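Local structure of catalase-3 (Neurospora crassa, 4AJ9) at residues 240-245 / 621-626; 578-583 / 614-619; 645-650 / 670-675. The protein is a heme catalase that converts hydrogen peroxide into oxygen and water and so probably protects cells from its toxic effects. One frame throughout, in Å; residues are numbered along the deposited sequence.

Contact 1 ties the catalase region to the C-terminal region of long catalases; contacts 2 and 3 lie wholly within the latter. Contacts 1 and 2 share helix 612-622, and their centres are about 11 Å apart. They touch where Trp623 CZ3 packs on Thr583 CG2 at 3.2 Å. The centres of contacts 1 and 3 are about 12 Å apart. They are joined by probable hydrogen bonds, among them Arg673 NH1 to Lys625 O at 2.7 Å. Contacts 2 and 3 do not touch: their nearest atoms are about 7 Å apart. All three lie on the same side of the chain's centre and away from the heme site.

Contact 1. Residues 240-245 / 621-626; sequences VWEEAQ and YRWGKP
The carboxylate of Glu243 faces Lys625 across the contact, and its OE1 is gripped by two donors. The backbone N of Val240 gives a nearly straight bond to Glu243 OE1 at 3.2 Å, with an N-H...O angle of 164°. Lys669 NZ adds a salt bridge to the same oxygen. Val240 is the N-cap of helix 241-250, and the side chain of Glu243, three residues on, bonds back to its N-H.

The other oxygen, OE2, forms a salt bridge with Lys625 NZ. The modelled 2.4 Å between Glu243 OE2 and Lys625 NZ is very short, and its exact length is doubtful. Lys625 NZ is also bonded to Phe585 O.

The stem of Glu243 lies over one face of the Trp623 indole. Glu243 CB sits 3.9 Å from the centroid of the five-membered ring of Trp623, in a CH-pi contact. Glu243 CG continues to Trp623 CE3 at 3.6 Å. CG is anti to the backbone N (chi1 177°) and the chain stays extended, which carries the carboxylate past the indole to the lysine. Glu242 CG comes in obliquely, 3.6 Å from Trp623 NE1. Val240 CG2 approaches Trp623 CD1 at 4.0 Å. A water bridges the segments, donating to the carboxylate oxygen Glu242 OE2 and to the backbone oxygen Arg622 O.

Trp623 follows helix 612-622, which ends in a Schellman motif with Gly624 as its C-prime residue. The contact therefore packs the start of a catalase-region helix against the end of a C-terminal-region helix.

The Glu243 carboxylate is buried, yet two lysines and a backbone N-H meet it. This setting would probably favour its charged form and offset the cost of burying it.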
loop_
_atom_site.group_PDB
_atom_site.type_symbol
_atom_site.label_atom_id
_atom_site.label_comp_id
_atom_site.label_asym_id
_atom_site.label_seq_id
_atom_site.Cartn_x
_atom_site.Cartn_y
_atom_site.Cartn_z
ATOM N N VAL C 240 22.492 -33.691 13.482
ATOM C CA VAL C 240 23.864 -33.195 13.601
ATOM C C VAL C 240 24.119 -32.210 12.456
ATOM O O VAL C 240 23.423 -32.255 11.442
ATOM C CB VAL C 240 24.912 -34.348 13.626
ATOM C CG1 VAL C 240 24.668 -35.237 14.847
ATOM C CG2 VAL C 240 24.859 -35.175 12.346
ATOM N N TRP C 241 25.080 -31.307 12.626
ATOM C CA TRP C 241 25.270 -30.225 11.657
ATOM C C TRP C 241 25.543 -30.719 10.229
ATOM O O TRP C 241 24.909 -30.263 9.267
ATOM C CB TRP C 241 26.357 -29.249 12.117
ATOM C CG TRP C 241 26.592 -28.139 11.135
ATOM C CD1 TRP C 241 27.769 -27.832 10.512
ATOM C CD2 TRP C 241 25.616 -27.216 10.629
ATOM N NE1 TRP C 241 27.587 -26.763 9.659
ATOM C CE2 TRP C 241 26.277 -26.369 9.713
ATOM C CE3 TRP C 241 24.251 -27.022 10.864
ATOM C CZ2 TRP C 241 25.622 -25.333 9.043
ATOM C CZ3 TRP C 241 23.594 -26.001 10.185
ATOM C CH2 TRP C 241 24.283 -25.169 9.287
ATOM N N GLU C 242 26.473 -31.662 10.099
ATOM C CA GLU C 242 26.828 -32.208 8.791
ATOM C C GLU C 242 25.625 -32.832 8.075
ATOM O O GLU C 242 25.590 -32.874 6.857
ATOM C CB GLU C 242 27.995 -33.213 8.898
ATOM C CG GLU C 242 27.813 -34.327 9.916
ATOM C CD GLU C 242 28.308 -33.965 11.314
ATOM O OE1 GLU C 242 28.334 -32.763 11.665
ATOM O OE2 GLU C 242 28.664 -34.898 12.070
ATOM N N GLU C 243 24.655 -33.315 8.847
ATOM C CA GLU C 243 23.407 -33.863 8.324
ATOM C C GLU C 243 22.473 -32.740 7.888
ATOM O O GLU C 243 21.936 -32.747 6.775
ATOM C CB GLU C 243 22.721 -34.658 9.433
ATOM C CG GLU C 243 21.365 -35.260 9.102
ATOM C CD GLU C 243 20.787 -36.009 10.291
ATOM O OE1 GLU C 243 21.217 -35.723 11.436
ATOM O OE2 GLU C 243 19.927 -36.896 10.088
ATOM N N ALA C 244 22.263 -31.788 8.793
ATOM C CA ALA C 244 21.381 -30.646 8.544
ATOM C C ALA C 244 21.758 -29.893 7.272
ATOM O O ALA C 244 20.887 -29.383 6.566
ATOM C CB ALA C 244 21.385 -29.696 9.741
ATOM N N GLN C 245 23.052 -29.844 6.969
ATOM C CA GLN C 245 23.529 -29.140 5.779
ATOM C C GLN C 245 23.121 -29.833 4.485
ATOM O O GLN C 245 22.665 -29.186 3.552
ATOM C CB GLN C 245 25.041 -28.991 5.810
ATOM C CG GLN C 245 25.549 -27.993 6.815
ATOM C CD GLN C 245 26.963 -27.597 6.501
ATOM O OE1 GLN C 245 27.863 -28.429 6.526
ATOM N NE2 GLN C 245 27.164 -26.330 6.158
ATOM N N TYR C 621 25.051 -44.015 8.948
ATOM C CA TYR C 621 25.968 -44.410 10.014
ATOM C C TYR C 621 26.702 -43.219 10.622
ATOM O O TYR C 621 26.728 -43.068 11.841
ATOM C CB TYR C 621 26.973 -45.454 9.546
ATOM C CG TYR C 621 27.999 -45.779 10.611
ATOM C CD1 TYR C 621 27.741 -46.735 11.596
ATOM C CD2 TYR C 621 29.217 -45.124 10.640
ATOM C CE1 TYR C 621 28.685 -47.025 12.578
ATOM C CE2 TYR C 621 30.155 -45.403 11.611
ATOM C CZ TYR C 621 29.892 -46.351 12.573
ATOM O OH TYR C 621 30.854 -46.602 13.527
ATOM N N ARG C 622 27.302 -42.377 9.784
ATOM C CA ARG C 622 28.094 -41.263 10.296
ATOM C C ARG C 622 27.279 -40.215 11.052
ATOM O O ARG C 622 27.803 -39.517 11.910
ATOM C CB ARG C 622 28.867 -40.584 9.170
ATOM C CG ARG C 622 30.362 -40.727 9.326
ATOM C CD ARG C 622 30.904 -41.879 8.527
ATOM N NE ARG C 622 31.287 -41.439 7.194
ATOM C CZ ARG C 622 32.451 -41.704 6.608
ATOM N NH1 ARG C 622 33.384 -42.415 7.231
ATOM N NH2 ARG C 622 32.682 -41.239 5.389
ATOM N N TRP C 623 26.006 -40.090 10.701
ATOM C CA TRP C 623 25.121 -39.128 11.337
ATOM C C TRP C 623 24.455 -39.703 12.587
ATOM O O TRP C 623 23.545 -39.092 13.159
ATOM C CB TRP C 623 24.077 -38.664 10.321
ATOM C CG TRP C 623 24.708 -37.931 9.170
ATOM C CD1 TRP C 623 25.950 -37.367 9.143
ATOM C CD2 TRP C 623 24.127 -37.685 7.886
ATOM N NE1 TRP C 623 26.177 -36.773 7.921
ATOM C CE2 TRP C 623 25.074 -36.959 7.129
ATOM C CE3 TRP C 623 22.895 -38.007 7.301
ATOM C CZ2 TRP C 623 24.828 -36.549 5.815
ATOM C CZ3 TRP C 623 22.654 -37.606 5.989
ATOM C CH2 TRP C 623 23.614 -36.875 5.269
ATOM N N GLY C 624 24.920 -40.876 13.011
ATOM C CA GLY C 624 24.496 -41.479 14.266
ATOM C C GLY C 624 23.158 -42.210 14.282
ATOM O O GLY C 624 22.631 -42.508 15.355
ATOM N N LYS C 625 22.608 -42.503 13.109
ATOM C CA LYS C 625 21.318 -43.188 13.023
ATOM C C LYS C 625 21.445 -44.682 13.323
ATOM O O LYS C 625 22.498 -45.284 13.086
ATOM C CB LYS C 625 20.701 -43.025 11.624
ATOM C CG LYS C 625 20.539 -41.602 11.154
ATOM C CD LYS C 625 19.918 -41.540 9.755
ATOM C CE LYS C 625 19.949 -40.124 9.198
ATOM N NZ LYS C 625 19.155 -39.207 10.080
ATOM N N PRO C 626 20.372 -45.286 13.845
ATOM C CA PRO C 626 20.296 -46.751 13.846
ATOM C C PRO C 626 20.422 -47.241 12.410
ATOM O O PRO C 626 19.656 -46.785 11.562
ATOM C CB PRO C 626 18.877 -47.038 14.339
ATOM C CG PRO C 626 18.412 -45.788 14.983
ATOM C CD PRO C 626 19.157 -44.649 14.380
HETATM O O HOH W 1 29.428 -37.089 11.194
#

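Contact 2. Residues 578-583 / 614-619; sequences SAADAT and SQILTD
Ala582 packs on Ile616 where an Asx turn meets helix 612-622. This helix flanks the parallel sheet of the C-terminal region, which is related to the class I glutamine amidotransferase fold.

The van der Waals packing is small and close. Ala582 CB reaches the backbone oxygen Ile616 O at 3.4 Å and Asp619 CB at 3.5 Å. Ile616 offers two branches. CG2 lies against Ala582 CB. CG1 is anti to the carbonyl carbon (chi1 -67°), and the extended chain beyond it brings Ile616 CD1 to Ala580 CB at 3.9 Å. Ile616 also touches Val588 of strand 587-590, so its side chain fills the seam between loop, helix and sheet.

The hydrogen bonds of the turn stay within the loop. Asp581 OD2 takes Thr583 OG1 at 2.6 Å and Thr583 N at 3.0 Å. Both donors come on the anti side of that oxygen, from opposite faces of the carboxylate plane. Thr583 in turn touches Val246, Leu247 and Lys250 of helix 241-250.

The charges are handled by water. Asp581 OD1 and Asp619 OD2 are like charges 4.4 Å apart. Two waters lie between them and probably soften their repulsion. One of these waters also accepts from Ala582 N, at 2.8 Å. Lys250 NZ gives Asp581 OD1 a long, weak ion pair.

A last bond helps hold the Asp619 carboxylate. Gln615 OE1 accepts from Gln615 NE2 of the second subunit. Within the chain, Gln615 NE2 reaches Asp619 OD1 at 3.0 Å, from 47° out of the carboxylate plane.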
loop_
_atom_site.group_PDB
_atom_site.type_symbol
_atom_site.label_atom_id
_atom_site.label_comp_id
_atom_site.label_asym_id
_atom_site.label_seq_id
_atom_site.Cartn_x
_atom_site.Cartn_y
_atom_site.Cartn_z
ATOM N N SER C 578 17.900 -42.815 -6.950
ATOM C CA SER C 578 18.207 -41.487 -7.486
ATOM C C SER C 578 17.575 -40.407 -6.616
ATOM O O SER C 578 18.207 -39.396 -6.301
ATOM C CB SER C 578 17.710 -41.366 -8.939
ATOM O OG SER C 578 18.004 -40.086 -9.485
ATOM N N ALA C 579 16.337 -40.649 -6.200
ATOM C CA ALA C 579 15.569 -39.682 -5.428
ATOM C C ALA C 579 15.829 -39.754 -3.923
ATOM O O ALA C 579 15.351 -38.902 -3.168
ATOM C CB ALA C 579 14.084 -39.856 -5.708
ATOM N N ALA C 580 16.577 -40.761 -3.483
ATOM C CA ALA C 580 16.730 -41.020 -2.046
ATOM C C ALA C 580 17.973 -40.395 -1.425
ATOM O O ALA C 580 19.008 -40.216 -2.078
ATOM C CB ALA C 580 16.710 -42.509 -1.762
ATOM N N ASP C 581 17.863 -40.076 -0.143
ATOM C CA ASP C 581 19.000 -39.592 0.620
ATOM C C ASP C 581 18.828 -39.995 2.085
ATOM O O ASP C 581 17.710 -40.108 2.572
ATOM C CB ASP C 581 19.135 -38.076 0.482
ATOM C CG ASP C 581 20.435 -37.559 1.055
ATOM O OD1 ASP C 581 21.460 -37.583 0.331
ATOM O OD2 ASP C 581 20.435 -37.138 2.230
ATOM N N ALA C 582 19.931 -40.207 2.788
ATOM C CA ALA C 582 19.850 -40.640 4.180
ATOM C C ALA C 582 19.166 -39.601 5.069
ATOM O O ALA C 582 18.575 -39.955 6.090
ATOM C CB ALA C 582 21.231 -40.958 4.718
ATOM N N THR C 583 19.268 -38.324 4.690
ATOM C CA THR C 583 18.702 -37.231 5.482
ATOM C C THR C 583 17.192 -37.372 5.676
ATOM O O THR C 583 16.619 -36.755 6.577
ATOM C CB THR C 583 18.977 -35.836 4.855
ATOM O OG1 THR C 583 18.528 -35.817 3.491
ATOM C CG2 THR C 583 20.456 -35.474 4.926
ATOM N N SER C 614 25.657 -47.026 -1.198
ATOM C CA SER C 614 26.726 -46.913 -0.209
ATOM C C SER C 614 26.726 -45.572 0.518
ATOM O O SER C 614 27.018 -45.510 1.710
ATOM C CB SER C 614 28.098 -47.122 -0.858
ATOM O OG SER C 614 28.202 -48.409 -1.427
ATOM N N GLN C 615 26.434 -44.493 -0.202
ATOM C CA GLN C 615 26.493 -43.165 0.410
ATOM C C GLN C 615 25.396 -43.028 1.460
ATOM O O GLN C 615 25.612 -42.453 2.526
ATOM C CB GLN C 615 26.352 -42.063 -0.648
ATOM C CG GLN C 615 26.661 -40.663 -0.126
ATOM C CD GLN C 615 28.091 -40.525 0.344
ATOM O OE1 GLN C 615 29.031 -40.715 -0.433
ATOM N NE2 GLN C 615 28.271 -40.181 1.621
ATOM N N ILE C 616 24.219 -43.559 1.141
ATOM C CA ILE C 616 23.082 -43.541 2.056
ATOM C C ILE C 616 23.402 -44.283 3.347
ATOM O O ILE C 616 23.094 -43.808 4.445
ATOM C CB ILE C 616 21.824 -44.152 1.406
ATOM C CG1 ILE C 616 21.338 -43.270 0.251
ATOM C CG2 ILE C 616 20.693 -44.287 2.435
ATOM C CD1 ILE C 616 20.151 -43.840 -0.505
ATOM N N LEU C 617 24.015 -45.457 3.224
ATOM C CA LEU C 617 24.331 -46.248 4.411
ATOM C C LEU C 617 25.442 -45.574 5.199
ATOM O O LEU C 617 25.423 -45.570 6.430
ATOM C CB LEU C 617 24.744 -47.666 4.030
ATOM C CG LEU C 617 24.839 -48.664 5.186
ATOM C CD1 LEU C 617 23.522 -48.712 5.935
ATOM C CD2 LEU C 617 25.225 -50.060 4.676
ATOM N N THR C 618 26.407 -45.008 4.477
ATOM C CA THR C 618 27.514 -44.289 5.092
ATOM C C THR C 618 27.023 -43.052 5.853
ATOM O O THR C 618 27.406 -42.839 7.010
ATOM C CB THR C 618 28.580 -43.885 4.038
ATOM O OG1 THR C 618 29.150 -45.069 3.452
ATOM C CG2 THR C 618 29.685 -43.055 4.665
ATOM N N ASP C 619 26.176 -42.247 5.210
ATOM C CA ASP C 619 25.627 -41.049 5.846
ATOM C C ASP C 619 24.862 -41.454 7.097
ATOM O O ASP C 619 25.071 -40.898 8.166
ATOM C CB ASP C 619 24.664 -40.300 4.912
ATOM C CG ASP C 619 25.369 -39.571 3.760
ATOM O OD1 ASP C 619 26.569 -39.250 3.873
ATOM O OD2 ASP C 619 24.701 -39.307 2.731
HETATM O O HOH W 2 24.241 -37.548 0.710
HETATM O O HOH W 3 22.494 -40.243 1.685
#

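Contact 3. Residues 645-650 / 670-675; sequences KEAGVY and FLERFA
The Phe670 ring has Gly648 over one face. Gly648 CA stands 3.3 Å from the centroid of the Phe670 ring, close to the ring normal, in a CH-pi contact. Tyr650 OH comes obliquely to Phe670 CZ at 3.4 Å. Ala647 CB touches Phe670 CD2 at 3.9 Å.

The Arg673 guanidinium has Phe670 CB over one face, with Ala647 O and Gly648 O at its edge. Arg673 NH2 bonds to Ala647 O at 3.0 Å. The bond is almost straight, 175° at the hydrogen, and uses a lone pair in the carbonyl plane. The arginine chain is extended from CG to NE, which lets it reach the turn. Its other terminal nitrogen, NH1, bonds to Lys625 O and Tyr621 O, so the flat group is held at both NH1 and NH2.

Glu646 to Val649 form a type II turn with Gly648 third. Its positive phi suits glycine, and a CB here would clash with Phe670 and Arg673. Replacing Phe670 by an alanine removes the ring, which is likely to leave Gly648 CA and Tyr650 OH without their packing partner and open a gap under the turn.

The turn leads into strand 649-652, one of the two outermost strands of the parallel sheet within this chain, paired with strand 627-630. Segment 670-675 follows helix 654-667 and runs on beside helix 454-468, where the Phe674 ring meets Phe459 edge-to-face.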
loop_
_atom_site.group_PDB
_atom_site.type_symbol
_atom_site.label_atom_id
_atom_site.label_comp_id
_atom_site.label_asym_id
_atom_site.label_seq_id
_atom_site.Cartn_x
_atom_site.Cartn_y
_atom_site.Cartn_z
ATOM N N LYS C 645 28.534 -55.467 15.387
ATOM C CA LYS C 645 28.231 -55.441 16.815
ATOM C C LYS C 645 28.396 -54.070 17.479
ATOM O O LYS C 645 28.464 -53.978 18.703
ATOM C CB LYS C 645 29.065 -56.487 17.561
ATOM C CG LYS C 645 28.543 -57.908 17.421
ATOM C CD LYS C 645 29.432 -58.898 18.153
ATOM C CE LYS C 645 28.736 -60.240 18.327
ATOM N NZ LYS C 645 27.556 -60.139 19.234
ATOM N N GLU C 646 28.450 -53.009 16.683
ATOM C CA GLU C 646 28.496 -51.662 17.241
ATOM C C GLU C 646 27.139 -51.255 17.808
ATOM O O GLU C 646 26.096 -51.791 17.418
ATOM C CB GLU C 646 28.925 -50.649 16.180
ATOM C CG GLU C 646 30.348 -50.806 15.712
ATOM C CD GLU C 646 30.749 -49.725 14.735
ATOM O OE1 GLU C 646 30.320 -48.565 14.926
ATOM O OE2 GLU C 646 31.496 -50.035 13.780
ATOM N N ALA C 647 27.158 -50.303 18.732
ATOM C CA ALA C 647 25.925 -49.728 19.241
ATOM C C ALA C 647 25.191 -49.065 18.076
ATOM O O ALA C 647 25.803 -48.348 17.287
ATOM C CB ALA C 647 26.226 -48.714 20.329
ATOM N N GLY C 648 23.895 -49.332 17.955
ATOM C CA GLY C 648 23.089 -48.724 16.911
ATOM C C GLY C 648 23.245 -49.409 15.572
ATOM O O GLY C 648 22.764 -48.908 14.553
ATOM N N VAL C 649 23.934 -50.550 15.565
ATOM C CA VAL C 649 24.079 -51.343 14.348
ATOM C C VAL C 649 23.438 -52.702 14.580
ATOM O O VAL C 649 23.746 -53.372 15.559
ATOM C CB VAL C 649 25.556 -51.527 13.941
ATOM C CG1 VAL C 649 25.649 -52.414 12.704
ATOM C CG2 VAL C 649 26.219 -50.166 13.689
ATOM N N TYR C 650 22.532 -53.097 13.690
ATOM C CA TYR C 650 21.787 -54.326 13.892
ATOM C C TYR C 650 21.910 -55.247 12.693
ATOM O O TYR C 650 21.644 -54.852 11.563
ATOM C CB TYR C 650 20.321 -54.011 14.180
ATOM C CG TYR C 650 20.181 -52.961 15.242
ATOM C CD1 TYR C 650 20.223 -53.298 16.589
ATOM C CD2 TYR C 650 20.053 -51.625 14.902
ATOM C CE1 TYR C 650 20.115 -52.330 17.564
ATOM C CE2 TYR C 650 19.950 -50.653 15.864
ATOM C CZ TYR C 650 19.980 -51.006 17.192
ATOM O OH TYR C 650 19.871 -50.021 18.151
ATOM N N PHE C 670 23.167 -42.176 18.072
ATOM C CA PHE C 670 24.184 -42.934 18.769
ATOM C C PHE C 670 25.466 -42.132 18.879
ATOM O O PHE C 670 26.282 -42.105 17.962
ATOM C CB PHE C 670 24.375 -44.293 18.102
ATOM C CG PHE C 670 23.257 -45.238 18.393
ATOM C CD1 PHE C 670 22.065 -45.155 17.693
ATOM C CD2 PHE C 670 23.363 -46.160 19.423
ATOM C CE1 PHE C 670 21.017 -46.001 17.985
ATOM C CE2 PHE C 670 22.317 -47.013 19.720
ATOM C CZ PHE C 670 21.139 -46.935 18.994
ATOM N N LEU C 671 25.622 -41.475 20.023
ATOM C CA LEU C 671 26.653 -40.461 20.216
ATOM C C LEU C 671 28.060 -41.034 20.368
ATOM O O LEU C 671 29.037 -40.282 20.420
ATOM C CB LEU C 671 26.316 -39.592 21.430
ATOM C CG LEU C 671 24.983 -38.844 21.369
ATOM C CD1 LEU C 671 24.789 -37.990 22.630
ATOM C CD2 LEU C 671 24.910 -37.989 20.111
ATOM N N GLU C 672 28.175 -42.355 20.434
ATOM C CA GLU C 672 29.498 -42.955 20.547
ATOM C C GLU C 672 30.270 -42.792 19.250
ATOM O O GLU C 672 31.475 -43.022 19.210
ATOM C CB GLU C 672 29.422 -44.431 20.944
ATOM C CG GLU C 672 28.199 -45.151 20.433
ATOM C CD GLU C 672 26.989 -44.920 21.315
ATOM O OE1 GLU C 672 27.043 -45.283 22.510
ATOM O OE2 GLU C 672 25.985 -44.382 20.814
ATOM N N ARG C 673 29.572 -42.378 18.195
ATOM C CA ARG C 673 30.175 -42.272 16.864
ATOM C C ARG C 673 30.812 -40.915 16.604
ATOM O O ARG C 673 31.294 -40.643 15.498
ATOM C CB ARG C 673 29.131 -42.560 15.786
ATOM C CG ARG C 673 28.502 -43.932 15.916
ATOM C CD ARG C 673 27.569 -44.240 14.760
ATOM N NE ARG C 673 26.709 -45.363 15.109
ATOM C CZ ARG C 673 25.539 -45.626 14.540
ATOM N NH1 ARG C 673 25.076 -44.854 13.566
ATOM N NH2 ARG C 673 24.835 -46.673 14.949
ATOM N N PHE C 674 30.821 -40.064 17.624
ATOM C CA PHE C 674 31.357 -38.718 17.486
ATOM C C PHE C 674 32.552 -38.465 18.389
ATOM O O PHE C 674 32.448 -38.571 19.610
ATOM C CB PHE C 674 30.258 -37.693 17.752
ATOM C CG PHE C 674 29.096 -37.839 16.827
ATOM C CD1 PHE C 674 28.073 -38.721 17.124
ATOM C CD2 PHE C 674 29.054 -37.141 15.628
ATOM C CE1 PHE C 674 27.006 -38.881 16.262
ATOM C CE2 PHE C 674 27.986 -37.305 14.762
ATOM C CZ PHE C 674 26.966 -38.172 15.082
ATOM N N ALA C 675 33.680 -38.130 17.772
ATOM C CA ALA C 675 34.917 -37.852 18.495
ATOM C C ALA C 675 34.796 -36.622 19.397
ATOM O O ALA C 675 34.293 -35.579 18.980
ATOM C CB ALA C 675 36.068 -37.657 17.507
#